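Local coordinates for protein Azi13 (Streptomyces sahachiroi, PDB 5HMB) that probably hydrolyses the thioester of a naphthoate intermediate in azinomycin biosynthesis, as a thioesterase of the PaaI family, at residues L18-A32 against A54-W67. Sequence-based numbering, arbitrary orientation. Where two conformers were deposited one is given.
Sequences LGLQFERIDPDRAVA and AVVESVASAAADRW
The F22 ring meets the helix edge-on, with V59 CA and S58 O near its plane, while A32 CB sits 3.8 Å above the centre of one face. A62 CB comes obliquely to its CE2, at 3.6 Å. The R66 guanidinium carries P27 CG over one face, 3.4 Å above its plane. R66 CG lies anti to the backbone N, and a bend at chi2 (62°) brings the chain alongside P27. W67 turns its ring edge to the turn, with CD1 3.2 Å from P27 O. Between these ends, V59 divides its methyls: CG1 packs on A30, CG2 on A32 and F22. A30 CB also meets A63 CB at 3.8 Å. L20 straddles V55 and S58, and L18 CD1 packs beside A54 CB. S58 OG donates to A54 O at 2.8 Å, from the opposite face of that carbonyl to S58 N. It is also hydrogen-bonded to H48 of the second subunit. An alanine here would lose both links and is likely to leave H48 of that subunit without this partner. The long helix 49-68 lying along the curved antiparallel sheet is the hallmark of the hotdog fold.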
ATOM      1  N   LEU A  18     -10.445  10.991 -18.997  1.00 55.33           N
ATOM      2  CA  LEU A  18      -9.802  11.694 -17.894  1.00 54.84           C
ATOM      3  C   LEU A  18      -9.329  13.086 -18.293  1.00 52.56           C
ATOM      4  O   LEU A  18      -9.097  13.917 -17.417  1.00 52.94           O
ATOM      5  CB  LEU A  18      -8.616  10.882 -17.368  1.00 45.24           C
ATOM      6  CG  LEU A  18      -8.943   9.540 -16.699  1.00 45.88           C
ATOM      7  CD1 LEU A  18      -7.658   8.805 -16.301  1.00 41.73           C
ATOM      8  CD2 LEU A  18      -9.879   9.721 -15.487  1.00 41.66           C
ATOM      9  N   GLY A  19      -9.186  13.360 -19.584  1.00 55.18           N
ATOM     10  CA  GLY A  19      -8.709  14.655 -20.016  1.00 50.09           C
ATOM     11  C   GLY A  19      -7.218  14.848 -19.905  1.00 59.36           C
ATOM     12  O   GLY A  19      -6.746  15.989 -19.958  1.00 57.82           O
ATOM     13  N   LEU A  20      -6.455  13.772 -19.746  1.00 48.98           N
ATOM     14  CA  LEU A  20      -5.009  13.892 -19.636  1.00 46.72           C
ATOM     15  C   LEU A  20      -4.399  14.372 -20.943  1.00 59.07           C
ATOM     16  O   LEU A  20      -4.757  13.898 -22.022  1.00 61.84           O
ATOM     17  CB  LEU A  20      -4.388  12.549 -19.267  1.00 51.27           C
ATOM     18  CG  LEU A  20      -4.562  12.043 -17.850  1.00 43.97           C
ATOM     19  CD1 LEU A  20      -3.864  10.703 -17.745  1.00 41.17           C
ATOM     20  CD2 LEU A  20      -3.956  13.038 -16.885  1.00 42.10           C
ATOM     21  N   GLN A  21      -3.451  15.301 -20.842  1.00 55.89           N
ATOM     22  CA  GLN A  21      -2.696  15.768 -22.002  1.00 58.85           C
ATOM     23  C   GLN A  21      -1.219  15.596 -21.697  1.00 53.64           C
ATOM     24  O   GLN A  21      -0.671  16.300 -20.845  1.00 57.99           O
ATOM     25  CB  GLN A  21      -3.027  17.222 -22.335  1.00 57.09           C
ATOM     26  CG  GLN A  21      -4.525  17.486 -22.435  1.00 63.55           C
ATOM     27  CD  GLN A  21      -4.885  18.394 -23.592  1.00 88.83           C
ATOM     28  OE1 GLN A  21      -5.283  19.546 -23.391  1.00107.18           O
ATOM     29  NE2 GLN A  21      -4.755  17.881 -24.816  1.00 89.31           N
ATOM     30  N   PHE A  22      -0.578  14.662 -22.384  1.00 58.19           N
ATOM     31  CA  PHE A  22       0.806  14.335 -22.081  1.00 56.20           C
ATOM     32  C   PHE A  22       1.751  15.360 -22.684  1.00 58.08           C
ATOM     33  O   PHE A  22       1.682  15.663 -23.878  1.00 64.76           O
ATOM     34  CB  PHE A  22       1.137  12.928 -22.568  1.00 46.32           C
ATOM     35  CG  PHE A  22       0.720  11.863 -21.605  1.00 45.12           C
ATOM     36  CD1 PHE A  22      -0.598  11.452 -21.535  1.00 51.72           C
ATOM     37  CD2 PHE A  22       1.631  11.321 -20.723  1.00 48.17           C
ATOM     38  CE1 PHE A  22      -0.996  10.482 -20.630  1.00 43.02           C
ATOM     39  CE2 PHE A  22       1.244  10.357 -19.816  1.00 43.03           C
ATOM     40  CZ  PHE A  22      -0.073   9.935 -19.773  1.00 47.29           C
ATOM     41  N   GLU A  23       2.609  15.915 -21.834  1.00 54.84           N
ATOM     42  CA  GLU A  23       3.663  16.821 -22.255  1.00 59.78           C
ATOM     43  C   GLU A  23       4.953  16.081 -22.564  1.00 60.82           C
ATOM     44  O   GLU A  23       5.746  16.541 -23.393  1.00 64.50           O
ATOM     45  CB  GLU A  23       3.910  17.869 -21.159  1.00 64.98           C
ATOM     46  CG  GLU A  23       4.884  18.990 -21.510  1.00 82.65           C
ATOM     47  CD  GLU A  23       4.360  19.912 -22.601  1.00 94.69           C
ATOM     48  OE1 GLU A  23       5.188  20.572 -23.270  1.00 99.54           O
ATOM     49  OE2 GLU A  23       3.125  19.976 -22.793  1.00 86.83           O
ATOM     50  N   ARG A  24       5.182  14.941 -21.922  0.51 56.12           N
ATOM     51  CA  ARG A  24       6.429  14.216 -22.106  0.51 59.10           C
ATOM     52  C   ARG A  24       6.194  12.757 -21.755  0.51 57.20           C
ATOM     53  O   ARG A  24       5.538  12.457 -20.756  0.51 58.46           O
ATOM     54  CB  ARG A  24       7.540  14.806 -21.231  0.51 61.80           C
ATOM     55  CG  ARG A  24       8.836  14.030 -21.263  0.51 60.97           C
ATOM     56  CD  ARG A  24       9.746  14.428 -20.111  0.51 59.64           C
ATOM     57  NE  ARG A  24      10.269  15.784 -20.242  0.51 63.23           N
ATOM     58  CZ  ARG A  24      11.325  16.110 -20.979  0.51 66.39           C
ATOM     59  NH1 ARG A  24      11.737  17.372 -21.032  0.51 64.36           N
ATOM     60  NH2 ARG A  24      11.968  15.179 -21.669  0.51 66.90           N
ATOM     61  N   ILE A  25       6.706  11.860 -22.595  1.00 60.09           N
ATOM     62  CA  ILE A  25       6.685  10.427 -22.316  1.00 48.99           C
ATOM     63  C   ILE A  25       8.041   9.854 -22.696  1.00 61.39           C
ATOM     64  O   ILE A  25       8.240   9.388 -23.824  1.00 58.04           O
ATOM     65  CB  ILE A  25       5.570   9.675 -23.064  1.00 52.95           C
ATOM     66  CG1 ILE A  25       4.209  10.312 -22.824  1.00 47.76           C
ATOM     67  CG2 ILE A  25       5.556   8.193 -22.641  1.00 43.16           C
ATOM     68  CD1 ILE A  25       3.073   9.537 -23.430  1.00 48.15           C
ATOM     69  N   ASP A  26       8.979   9.891 -21.773  1.00 57.04           N
ATOM     70  CA  ASP A  26      10.315   9.365 -21.984  1.00 51.82           C
ATOM     71  C   ASP A  26      10.476   8.047 -21.248  1.00 57.29           C
ATOM     72  O   ASP A  26       9.662   7.694 -20.392  1.00 56.09           O
ATOM     73  CB  ASP A  26      11.353  10.383 -21.511  1.00 55.66           C
ATOM     74  CG  ASP A  26      11.172  11.735 -22.171  1.00 70.36           C
ATOM     75  OD1 ASP A  26      10.481  11.791 -23.215  1.00 70.34           O
ATOM     76  OD2 ASP A  26      11.720  12.735 -21.649  1.00 77.49           O
ATOM     77  N   PRO A  27      11.517   7.269 -21.575  1.00 57.95           N
ATOM     78  CA  PRO A  27      11.776   6.035 -20.812  1.00 53.55           C
ATOM     79  C   PRO A  27      12.072   6.281 -19.333  1.00 54.84           C
ATOM     80  O   PRO A  27      12.161   5.314 -18.565  1.00 55.30           O
ATOM     81  CB  PRO A  27      12.991   5.429 -21.523  1.00 56.15           C
ATOM     82  CG  PRO A  27      13.006   6.059 -22.873  1.00 54.95           C
ATOM     83  CD  PRO A  27      12.461   7.433 -22.692  1.00 57.59           C
ATOM     84  N   ASP A  28      12.226   7.530 -18.908  1.00 57.36           N
ATOM     85  CA  ASP A  28      12.601   7.817 -17.537  1.00 59.76           C
ATOM     86  C   ASP A  28      11.688   8.834 -16.856  1.00 53.80           C
ATOM     87  O   ASP A  28      11.958   9.213 -15.709  1.00 54.14           O
ATOM     88  CB  ASP A  28      14.055   8.305 -17.500  1.00 61.10           C
ATOM     89  CG  ASP A  28      14.247   9.597 -18.264  1.00 78.54           C
ATOM     90  OD1 ASP A  28      13.347   9.960 -19.056  1.00 72.50           O
ATOM     91  OD2 ASP A  28      15.295  10.252 -18.077  1.00 87.45           O
ATOM     92  N   ARG A  29      10.611   9.264 -17.511  0.59 53.89           N
ATOM     93  CA  ARG A  29       9.735  10.302 -16.989  0.59 52.50           C
ATOM     94  C   ARG A  29       8.565  10.490 -17.943  0.59 53.16           C
ATOM     95  O   ARG A  29       8.751  10.482 -19.160  0.59 52.23           O
ATOM     96  CB  ARG A  29      10.491  11.625 -16.820  0.59 58.50           C
ATOM     97  CG  ARG A  29       9.616  12.826 -16.470  0.59 58.66           C
ATOM     98  CD  ARG A  29      10.470  13.976 -15.928  0.59 62.63           C
ATOM     99  NE  ARG A  29      11.708  14.126 -16.692  0.59 68.71           N
ATOM    100  CZ  ARG A  29      11.873  14.975 -17.703  0.59 70.00           C
ATOM    101  NH1 ARG A  29      13.035  15.032 -18.344  0.59 68.96           N
ATOM    102  NH2 ARG A  29      10.880  15.775 -18.070  0.59 67.82           N
ATOM    103  N   ALA A  30       7.373  10.661 -17.385  1.00 43.33           N
ATOM    104  CA  ALA A  30       6.195  11.041 -18.146  1.00 46.20           C
ATOM    105  C   ALA A  30       5.481  12.149 -17.384  1.00 51.90           C
ATOM    106  O   ALA A  30       5.444  12.123 -16.152  1.00 50.72           O
ATOM    107  CB  ALA A  30       5.255   9.854 -18.379  1.00 48.66           C
ATOM    108  N   VAL A  31       4.939  13.132 -18.113  1.00 47.98           N
ATOM    109  CA  VAL A  31       4.310  14.318 -17.530  1.00 46.16           C
ATOM    110  C   VAL A  31       3.003  14.582 -18.262  1.00 51.01           C
ATOM    111  O   VAL A  31       2.989  14.676 -19.494  1.00 52.33           O
ATOM    112  CB  VAL A  31       5.212  15.565 -17.629  1.00 54.84           C
ATOM    113  CG1 VAL A  31       4.471  16.789 -17.093  1.00 50.84           C
ATOM    114  CG2 VAL A  31       6.535  15.360 -16.909  1.00 43.14           C
ATOM    115  N   ALA A  32       1.911  14.720 -17.515  1.00 39.52           N
ATOM    116  CA  ALA A  32       0.622  15.023 -18.119  1.00 46.45           C
ATOM    117  C   ALA A  32      -0.081  16.117 -17.333  1.00 55.70           C
ATOM    118  O   ALA A  32       0.051  16.201 -16.107  1.00 53.58           O
ATOM    119  CB  ALA A  32      -0.280  13.787 -18.194  1.00 44.36           C
ATOM    120  N   ALA A  54      -6.706   6.736 -11.138  1.00 43.38           N
ATOM    121  CA  ALA A  54      -6.696   6.473 -12.573  1.00 42.98           C
ATOM    122  C   ALA A  54      -5.621   7.288 -13.286  1.00 46.07           C
ATOM    123  O   ALA A  54      -4.977   6.796 -14.222  1.00 41.87           O
ATOM    124  CB  ALA A  54      -8.079   6.774 -13.157  1.00 36.44           C
ATOM    125  N   VAL A  55      -5.439   8.549 -12.886  1.00 39.07           N
ATOM    126  CA  VAL A  55      -4.396   9.382 -13.484  1.00 35.86           C
ATOM    127  C   VAL A  55      -3.015   8.856 -13.125  1.00 38.40           C
ATOM    128  O   VAL A  55      -2.088   8.866 -13.948  1.00 36.66           O
ATOM    129  CB  VAL A  55      -4.556  10.839 -13.021  1.00 45.38           C
ATOM    130  CG1 VAL A  55      -3.275  11.636 -13.317  1.00 38.46           C
ATOM    131  CG2 VAL A  55      -5.767  11.462 -13.678  1.00 40.07           C
ATOM    132  N   VAL A  56      -2.833   8.451 -11.872  1.00 40.27           N
ATOM    133  CA  VAL A  56      -1.568   7.844 -11.468  1.00 36.56           C
ATOM    134  C   VAL A  56      -1.296   6.589 -12.301  1.00 35.98           C
ATOM    135  O   VAL A  56      -0.197   6.394 -12.838  1.00 37.74           O
ATOM    136  CB  VAL A  56      -1.605   7.552  -9.955  1.00 40.26           C
ATOM    137  CG1 VAL A  56      -0.506   6.600  -9.562  1.00 40.32           C
ATOM    138  CG2 VAL A  56      -1.480   8.858  -9.151  1.00 33.21           C
ATOM    139  N   GLU A  57      -2.305   5.727 -12.432  1.00 40.27           N
ATOM    140  CA  GLU A  57      -2.155   4.538 -13.265  1.00 41.30           C
ATOM    141  C   GLU A  57      -1.770   4.920 -14.692  1.00 38.58           C
ATOM    142  O   GLU A  57      -0.789   4.399 -15.243  1.00 40.40           O
ATOM    143  CB  GLU A  57      -3.447   3.710 -13.231  1.00 35.40           C
ATOM    144  CG  GLU A  57      -3.259   2.293 -13.835  1.00 38.43           C
ATOM    145  CD  GLU A  57      -2.453   1.376 -12.914  1.00 45.28           C
ATOM    146  OE1 GLU A  57      -2.490   1.586 -11.682  1.00 48.51           O
ATOM    147  OE2 GLU A  57      -1.786   0.449 -13.413  1.00 52.11           O
ATOM    148  N   SER A  58      -2.501   5.871 -15.291  1.00 47.66           N
ATOM    149  CA  SER A  58      -2.246   6.270 -16.681  1.00 40.41           C
ATOM    150  C   SER A  58      -0.833   6.813 -16.866  1.00 44.27           C
ATOM    151  O   SER A  58      -0.139   6.453 -17.826  1.00 48.46           O
ATOM    152  CB  SER A  58      -3.252   7.339 -17.126  1.00 40.14           C
ATOM    153  OG  SER A  58      -4.600   6.938 -16.992  1.00 39.04           O
ATOM    154  N   VAL A  59      -0.404   7.736 -15.999  1.00 40.61           N
ATOM    155  CA  VAL A  59       0.875   8.396 -16.244  1.00 38.03           C
ATOM    156  C   VAL A  59       2.031   7.420 -16.018  1.00 45.50           C
ATOM    157  O   VAL A  59       3.009   7.399 -16.781  1.00 41.32           O
ATOM    158  CB  VAL A  59       1.015   9.671 -15.390  1.00 46.55           C
ATOM    159  CG1 VAL A  59       2.332  10.344 -15.698  1.00 44.12           C
ATOM    160  CG2 VAL A  59      -0.141  10.651 -15.664  1.00 38.61           C
ATOM    161  N   ALA A  60       1.938   6.586 -14.986  1.00 38.69           N
ATOM    162  CA  ALA A  60       2.981   5.591 -14.766  1.00 38.07           C
ATOM    163  C   ALA A  60       3.005   4.548 -15.891  1.00 45.05           C
ATOM    164  O   ALA A  60       4.085   4.166 -16.366  1.00 43.85           O
ATOM    165  CB  ALA A  60       2.789   4.932 -13.398  1.00 36.59           C
ATOM    166  N   SER A  61       1.832   4.086 -16.345  1.00 42.67           N
ATOM    167  CA  SER A  61       1.810   3.072 -17.405  1.00 41.64           C
ATOM    168  C   SER A  61       2.423   3.607 -18.685  1.00 47.81           C
ATOM    169  O   SER A  61       3.120   2.873 -19.401  1.00 44.49           O
ATOM    170  CB  SER A  61       0.381   2.602 -17.697  1.00 43.14           C
ATOM    171  OG  SER A  61      -0.080   1.667 -16.740  1.00 55.69           O
ATOM    172  N   ALA A  62       2.141   4.873 -19.010  1.00 43.27           N
ATOM    173  CA  ALA A  62       2.749   5.486 -20.186  1.00 49.27           C
ATOM    174  C   ALA A  62       4.260   5.436 -20.094  1.00 51.14           C
ATOM    175  O   ALA A  62       4.940   5.087 -21.063  1.00 42.19           O
ATOM    176  CB  ALA A  62       2.281   6.935 -20.341  1.00 50.72           C
ATOM    177  N   ALA A  63       4.810   5.786 -18.926  1.00 43.57           N
ATOM    178  CA  ALA A  63       6.258   5.787 -18.779  1.00 36.33           C
ATOM    179  C   ALA A  63       6.815   4.371 -18.829  1.00 48.59           C
ATOM    180  O   ALA A  63       7.836   4.126 -19.483  1.00 50.04           O
ATOM    181  CB  ALA A  63       6.665   6.475 -17.482  1.00 45.33           C
ATOM    182  N   ALA A  64       6.158   3.430 -18.139  1.00 39.82           N
ATOM    183  CA  ALA A  64       6.631   2.047 -18.107  1.00 42.00           C
ATOM    184  C   ALA A  64       6.649   1.439 -19.504  1.00 49.41           C
ATOM    185  O   ALA A  64       7.596   0.737 -19.872  1.00 45.90           O
ATOM    186  CB  ALA A  64       5.743   1.203 -17.195  1.00 38.20           C
ATOM    187  N   ASP A  65       5.583   1.674 -20.269  1.00 51.70           N
ATOM    188  CA  ASP A  65       5.489   1.196 -21.642  1.00 50.47           C
ATOM    189  C   ASP A  65       6.629   1.752 -22.483  1.00 53.85           C
ATOM    190  O   ASP A  65       7.320   1.010 -23.190  1.00 61.00           O
ATOM    191  CB  ASP A  65       4.139   1.612 -22.215  1.00 47.82           C
ATOM    192  CG  ASP A  65       3.600   0.619 -23.200  1.00 79.40           C
ATOM    193  OD1 ASP A  65       3.684  -0.601 -22.927  1.00 88.17           O
ATOM    194  OD2 ASP A  65       3.090   1.060 -24.250  1.00 91.90           O
ATOM    195  N   ARG A  66       6.851   3.066 -22.393  1.00 49.34           N
ATOM    196  CA  ARG A  66       7.917   3.715 -23.148  1.00 51.68           C
ATOM    197  C   ARG A  66       9.298   3.219 -22.730  1.00 54.50           C
ATOM    198  O   ARG A  66      10.217   3.178 -23.557  1.00 53.68           O
ATOM    199  CB  ARG A  66       7.803   5.236 -22.986  1.00 49.01           C
ATOM    200  CG  ARG A  66       8.854   6.060 -23.732  1.00 59.75           C
ATOM    201  CD  ARG A  66       8.795   5.864 -25.254  1.00 55.33           C
ATOM    202  NE  ARG A  66       9.840   6.632 -25.932  1.00 69.20           N
ATOM    203  CZ  ARG A  66      11.074   6.184 -26.165  1.00 67.40           C
ATOM    204  NH1 ARG A  66      11.429   4.963 -25.784  1.00 60.06           N
ATOM    205  NH2 ARG A  66      11.959   6.958 -26.781  1.00 70.90           N
ATOM    206  N   TRP A  67       9.468   2.814 -21.468  1.00 51.94           N
ATOM    207  CA  TRP A  67      10.760   2.262 -21.060  1.00 52.44           C
ATOM    208  C   TRP A  67      10.956   0.828 -21.552  1.00 46.65           C
ATOM    209  O   TRP A  67      12.081   0.427 -21.877  1.00 53.74           O
ATOM    210  CB  TRP A  67      10.906   2.310 -19.537  1.00 43.25           C
ATOM    211  CG  TRP A  67      12.219   1.724 -19.060  1.00 43.28           C
ATOM    212  CD1 TRP A  67      13.419   2.377 -18.951  1.00 47.61           C
ATOM    213  CD2 TRP A  67      12.462   0.366 -18.657  1.00 37.74           C
ATOM    214  NE1 TRP A  67      14.390   1.504 -18.501  1.00 45.72           N
ATOM    215  CE2 TRP A  67      13.827   0.268 -18.313  1.00 33.94           C
ATOM    216  CE3 TRP A  67      11.660  -0.770 -18.549  1.00 40.63           C
ATOM    217  CZ2 TRP A  67      14.399  -0.915 -17.859  1.00 36.84           C
ATOM    218  CZ3 TRP A  67      12.227  -1.936 -18.101  1.00 43.92           C
ATOM    219  CH2 TRP A  67      13.589  -2.007 -17.774  1.00 43.40           C
TER